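Local coordinates for Rab GDP dissociation inhibitor alpha (Naegleria fowleri, PDB 6C87), which probably binds prenylated, GDP-loaded Rab GTPases, slows their release of nucleotide and carries them between membrane and cytosol, at residues M41-Y46 against P295-E300; C313-P318 against N385-K390. One frame throughout, in Å; residues are numbered along the deposited sequence.

How the contacts relate
The two contacts belong to different sheets of the chain, their centres about 33 Å apart and their nearest atoms about 18 Å apart. Contact 1 ties together two loops that follow strands 38-41 and 290-293 of the five-stranded parallel sheet; contact 2 pairs the ends of strands 302-315 and 389-400 within the large mixed sheet. Both are partly buried. Contact 1 buries 204 Å² and depends on one arginine laid over a tyrosine ring, with no backbone pairing between its loops. Contact 2 buries 440 Å²: buried Cys313, Ile314 and Leu315 belong to its strand end, while polar side chains and a water join the loops at its more exposed end.

Contact 1 (M41-Y46 against P295-E300); sequences MDRNPY and PSYFPE
Arg43 lays its guanidinium flat on the ring of Tyr297, joining two loops of the parallel, Rossmann-like sheet common to GDP dissociation inhibitors: one follows strand 38-41, the other strand 290-293. The stack is a cation-pi pair, with CZ of Arg43 3.8 Å from the centroid of the Tyr297 ring and the two planes 18° apart. NH2 comes nearest, 3.2 Å from CD1 of Tyr297 over one ring face. With CG between its own backbone N and carbonyl carbon (chi1 64°) and a bend at chi3, the arginine chain passes the tyrosine hydroxyl before its head reaches the ring. In the guanidinium plane, NH1 gives a nearly straight hydrogen bond of 3.0 Å to OG of Ser296, an oxygen also bonded to Asp294; stack and bond together fix the tilt and rotation of the head. Tyr297 points its hydroxyl back at the other loop, where OH accepts from the backbone N of Arg43 at 3.1 Å. Leu18 of the central strand 15-18 also touches Tyr297. OD2 of Asp42 is held by Thr20. Asp42 also shapes its own loop through an Asx turn: the backbone N of Asn44 meets OD1 of Asp42 on the anti side of the carboxylate, at 2.9 Å.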
# COMPACT_ATOMS: atom_id res chain seq x y z
N MET A 41 -32.38 -2.91 6.55
CA MET A 41 -33.63 -3.46 7.07
C MET A 41 -33.35 -4.52 8.13
O MET A 41 -32.29 -5.15 8.16
CB MET A 41 -34.48 -4.08 5.95
CG MET A 41 -34.96 -3.07 4.92
SD MET A 41 -36.05 -3.77 3.66
CE MET A 41 -34.99 -5.03 2.96
N ASP A 42 -34.35 -4.72 9.00
CA ASP A 42 -34.32 -5.75 10.02
C ASP A 42 -35.75 -6.22 10.26
O ASP A 42 -36.67 -5.41 10.32
CB ASP A 42 -33.68 -5.21 11.32
CG ASP A 42 -33.24 -6.32 12.29
OD1 ASP A 42 -33.99 -7.30 12.51
OD2 ASP A 42 -32.11 -6.22 12.82
N ARG A 43 -35.93 -7.54 10.36
CA ARG A 43 -37.25 -8.10 10.61
C ARG A 43 -37.75 -7.82 12.02
O ARG A 43 -38.97 -7.86 12.25
CB ARG A 43 -37.25 -9.61 10.39
CG ARG A 43 -36.36 -10.39 11.35
CD ARG A 43 -36.59 -11.90 11.21
NE ARG A 43 -36.02 -12.45 9.98
CZ ARG A 43 -34.77 -12.87 9.84
NH1 ARG A 43 -33.92 -12.80 10.87
NH2 ARG A 43 -34.37 -13.36 8.67
N ASN A 44 -36.84 -7.55 12.98
CA ASN A 44 -37.23 -7.31 14.36
C ASN A 44 -37.61 -5.86 14.59
O ASN A 44 -37.18 -4.96 13.86
CB ASN A 44 -36.10 -7.70 15.31
CG ASN A 44 -35.69 -9.15 15.17
OD1 ASN A 44 -36.54 -10.03 15.00
ND2 ASN A 44 -34.39 -9.41 15.25
N PRO A 45 -38.44 -5.60 15.60
CA PRO A 45 -38.68 -4.21 16.04
C PRO A 45 -37.57 -3.64 16.91
O PRO A 45 -37.73 -2.51 17.40
CB PRO A 45 -39.99 -4.33 16.83
CG PRO A 45 -39.95 -5.72 17.39
CD PRO A 45 -39.29 -6.57 16.32
N TYR A 46 -36.48 -4.36 17.13
CA TYR A 46 -35.37 -3.94 17.98
C TYR A 46 -34.05 -4.19 17.23
O TYR A 46 -34.01 -4.88 16.21
CB TYR A 46 -35.39 -4.70 19.32
CG TYR A 46 -35.42 -6.20 19.14
CD1 TYR A 46 -36.62 -6.90 19.23
CD2 TYR A 46 -34.26 -6.93 18.86
CE1 TYR A 46 -36.68 -8.27 19.05
CE2 TYR A 46 -34.30 -8.31 18.69
CZ TYR A 46 -35.52 -8.98 18.78
OH TYR A 46 -35.58 -10.35 18.61
N PRO A 295 -26.30 -14.69 8.87
CA PRO A 295 -26.74 -16.01 8.37
C PRO A 295 -28.24 -16.26 8.41
O PRO A 295 -28.74 -17.01 7.55
CB PRO A 295 -25.99 -16.98 9.29
CG PRO A 295 -24.75 -16.28 9.65
CD PRO A 295 -25.13 -14.82 9.76
N SER A 296 -28.99 -15.67 9.35
CA SER A 296 -30.40 -16.00 9.50
C SER A 296 -31.24 -15.62 8.29
O SER A 296 -32.34 -16.15 8.12
CB SER A 296 -30.98 -15.34 10.75
OG SER A 296 -31.13 -13.94 10.58
N TYR A 297 -30.76 -14.71 7.45
CA TYR A 297 -31.51 -14.27 6.27
C TYR A 297 -31.28 -15.15 5.06
O TYR A 297 -32.04 -15.04 4.09
CB TYR A 297 -31.15 -12.82 5.92
CG TYR A 297 -31.73 -11.81 6.90
CD1 TYR A 297 -33.00 -11.29 6.71
CD2 TYR A 297 -31.01 -11.39 8.01
CE1 TYR A 297 -33.54 -10.39 7.58
CE2 TYR A 297 -31.54 -10.48 8.90
CZ TYR A 297 -32.82 -9.99 8.68
OH TYR A 297 -33.38 -9.08 9.55
N PHE A 298 -30.27 -16.01 5.08
CA PHE A 298 -29.91 -16.86 3.94
C PHE A 298 -29.67 -18.29 4.41
O PHE A 298 -28.55 -18.80 4.36
CB PHE A 298 -28.68 -16.31 3.22
CG PHE A 298 -28.70 -14.82 3.06
CD1 PHE A 298 -29.41 -14.22 2.02
CD2 PHE A 298 -28.01 -14.01 3.96
CE1 PHE A 298 -29.45 -12.85 1.87
CE2 PHE A 298 -28.03 -12.63 3.82
CZ PHE A 298 -28.76 -12.04 2.77
N PRO A 299 -30.73 -18.98 4.87
CA PRO A 299 -30.54 -20.35 5.38
C PRO A 299 -29.93 -21.29 4.36
O PRO A 299 -29.16 -22.18 4.73
CB PRO A 299 -31.96 -20.78 5.75
CG PRO A 299 -32.75 -19.52 5.86
CD PRO A 299 -32.15 -18.58 4.86
N GLU A 300 -30.24 -21.11 3.08
CA GLU A 300 -29.74 -22.00 2.04
C GLU A 300 -28.31 -21.68 1.63
O GLU A 300 -27.72 -22.46 0.87
CB GLU A 300 -30.66 -21.95 0.82
O HOH W 1 -33.04 -9.53 12.23

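Contact 2 (C313-P318 against N385-K390); sequences CILSHP and NPIDEK
Ser316 OG donates to OD2 of Asp388 at 2.7 Å, meeting the carboxylate on its syn side, 23° out of plane. A water reinforces this link, accepting from the backbone N of Ser316 and donating to OD1 of Asp388 and to the carbonyl of Pro386. That carbonyl also receives His317 NE2, 2.9 Å from Pro386 O and close to the imidazole plane, so one oxygen serves both water and ring. On the far side of the imidazole, ND1 of His317 gives a 2.7 Å bond to O of Pro318; with both nitrogens donating, the ring is held against rotation and could carry a positive charge. The backbones meet as antiparallel neighbours: Ile314 N bonds to Glu389 O at 2.9 Å, and Asp388 N bonds to Ile314 O at 3.0 Å. Cys313 and Lys390 form a non-hydrogen-bonded pair. Apolar contact centres on Ile387, whose branches divide the work: CG2, anti to the backbone N, touches CB of Cys313 at 3.9 Å, while CG1 reaches CD2 of Leu315. The cis peptide before Pro386 lies in the approach to strand 389-400. Strand 360-367 flanks strand 302-315 through Leu315 and Ile314, Arg64 of helix 56-64 forms a salt bridge with OE1 of Glu389, and helix 378-384 packs on Cys313 through Leu381 and Leu384.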
# COMPACT_ATOMS: atom_id res chain seq x y z
N CYS A 313 -24.90 -14.22 34.05
CA CYS A 313 -25.00 -14.27 35.51
C CYS A 313 -25.09 -12.87 36.10
O CYS A 313 -24.26 -12.01 35.79
CB CYS A 313 -23.81 -15.01 36.12
SG CYS A 313 -23.48 -16.61 35.39
N ILE A 314 -26.09 -12.66 36.94
CA ILE A 314 -26.21 -11.44 37.72
C ILE A 314 -25.61 -11.69 39.10
O ILE A 314 -26.05 -12.59 39.83
CB ILE A 314 -27.66 -10.96 37.83
CG1 ILE A 314 -28.20 -10.71 36.41
CG2 ILE A 314 -27.72 -9.72 38.72
CD1 ILE A 314 -29.65 -10.30 36.36
N LEU A 315 -24.63 -10.88 39.47
CA LEU A 315 -23.93 -11.02 40.74
C LEU A 315 -24.18 -9.78 41.59
O LEU A 315 -24.35 -8.68 41.07
CB LEU A 315 -22.42 -11.21 40.53
CG LEU A 315 -21.99 -12.26 39.50
CD1 LEU A 315 -20.47 -12.33 39.41
CD2 LEU A 315 -22.55 -13.63 39.88
N SER A 316 -24.19 -9.99 42.90
CA SER A 316 -24.25 -8.90 43.87
C SER A 316 -22.90 -8.71 44.56
O SER A 316 -22.82 -8.21 45.68
CB SER A 316 -25.34 -9.17 44.90
OG SER A 316 -26.61 -8.85 44.36
N HIS A 317 -21.82 -9.09 43.87
CA HIS A 317 -20.48 -9.05 44.44
C HIS A 317 -19.48 -9.09 43.30
O HIS A 317 -19.77 -9.65 42.24
CB HIS A 317 -20.26 -10.24 45.38
CG HIS A 317 -20.35 -11.57 44.71
ND1 HIS A 317 -19.30 -12.13 44.01
CD2 HIS A 317 -21.37 -12.46 44.61
CE1 HIS A 317 -19.67 -13.29 43.50
NE2 HIS A 317 -20.92 -13.52 43.86
N PRO A 318 -18.30 -8.51 43.48
CA PRO A 318 -17.26 -8.69 42.47
C PRO A 318 -16.76 -10.13 42.48
O PRO A 318 -16.98 -10.90 43.41
CB PRO A 318 -16.16 -7.72 42.92
CG PRO A 318 -16.32 -7.68 44.42
CD PRO A 318 -17.81 -7.78 44.66
N ASN A 385 -19.95 -18.08 42.27
CA ASN A 385 -20.97 -18.25 43.29
C ASN A 385 -20.70 -17.34 44.49
O ASN A 385 -19.54 -17.12 44.85
CB ASN A 385 -21.03 -19.71 43.74
CG ASN A 385 -21.74 -20.59 42.75
OD1 ASN A 385 -22.78 -20.21 42.19
ND2 ASN A 385 -21.19 -21.78 42.50
N PRO A 386 -21.75 -16.81 45.13
CA PRO A 386 -23.16 -17.07 44.79
C PRO A 386 -23.69 -16.27 43.60
O PRO A 386 -23.28 -15.12 43.41
CB PRO A 386 -23.90 -16.69 46.07
CG PRO A 386 -23.02 -15.73 46.77
CD PRO A 386 -21.60 -15.92 46.29
N ILE A 387 -24.61 -16.85 42.83
CA ILE A 387 -25.19 -16.23 41.64
C ILE A 387 -26.66 -15.93 41.90
O ILE A 387 -27.44 -16.84 42.22
CB ILE A 387 -25.02 -17.13 40.40
CG1 ILE A 387 -23.53 -17.36 40.12
CG2 ILE A 387 -25.71 -16.52 39.19
CD1 ILE A 387 -23.26 -18.36 39.01
N ASP A 388 -27.05 -14.66 41.72
CA ASP A 388 -28.43 -14.26 41.99
C ASP A 388 -29.39 -14.83 40.95
O ASP A 388 -30.45 -15.37 41.29
CB ASP A 388 -28.54 -12.74 42.03
CG ASP A 388 -27.95 -12.12 43.28
OD1 ASP A 388 -27.40 -12.85 44.14
OD2 ASP A 388 -28.04 -10.88 43.40
N GLU A 389 -29.04 -14.66 39.68
CA GLU A 389 -29.82 -15.15 38.55
C GLU A 389 -28.88 -15.60 37.45
O GLU A 389 -27.82 -15.00 37.24
CB GLU A 389 -30.80 -14.11 37.97
CG GLU A 389 -32.04 -13.90 38.79
CD GLU A 389 -32.98 -15.09 38.74
OE1 GLU A 389 -32.76 -16.00 37.91
OE2 GLU A 389 -33.96 -15.09 39.53
N LYS A 390 -29.27 -16.69 36.79
CA LYS A 390 -28.46 -17.31 35.75
C LYS A 390 -29.35 -17.61 34.54
O LYS A 390 -30.42 -18.21 34.68
CB LYS A 390 -27.81 -18.58 36.29
CG LYS A 390 -26.90 -19.28 35.33
CD LYS A 390 -26.38 -20.60 35.87
CE LYS A 390 -27.51 -21.47 36.40
NZ LYS A 390 -27.13 -22.90 36.35
O HOH W 2 -24.44 -12.45 43.83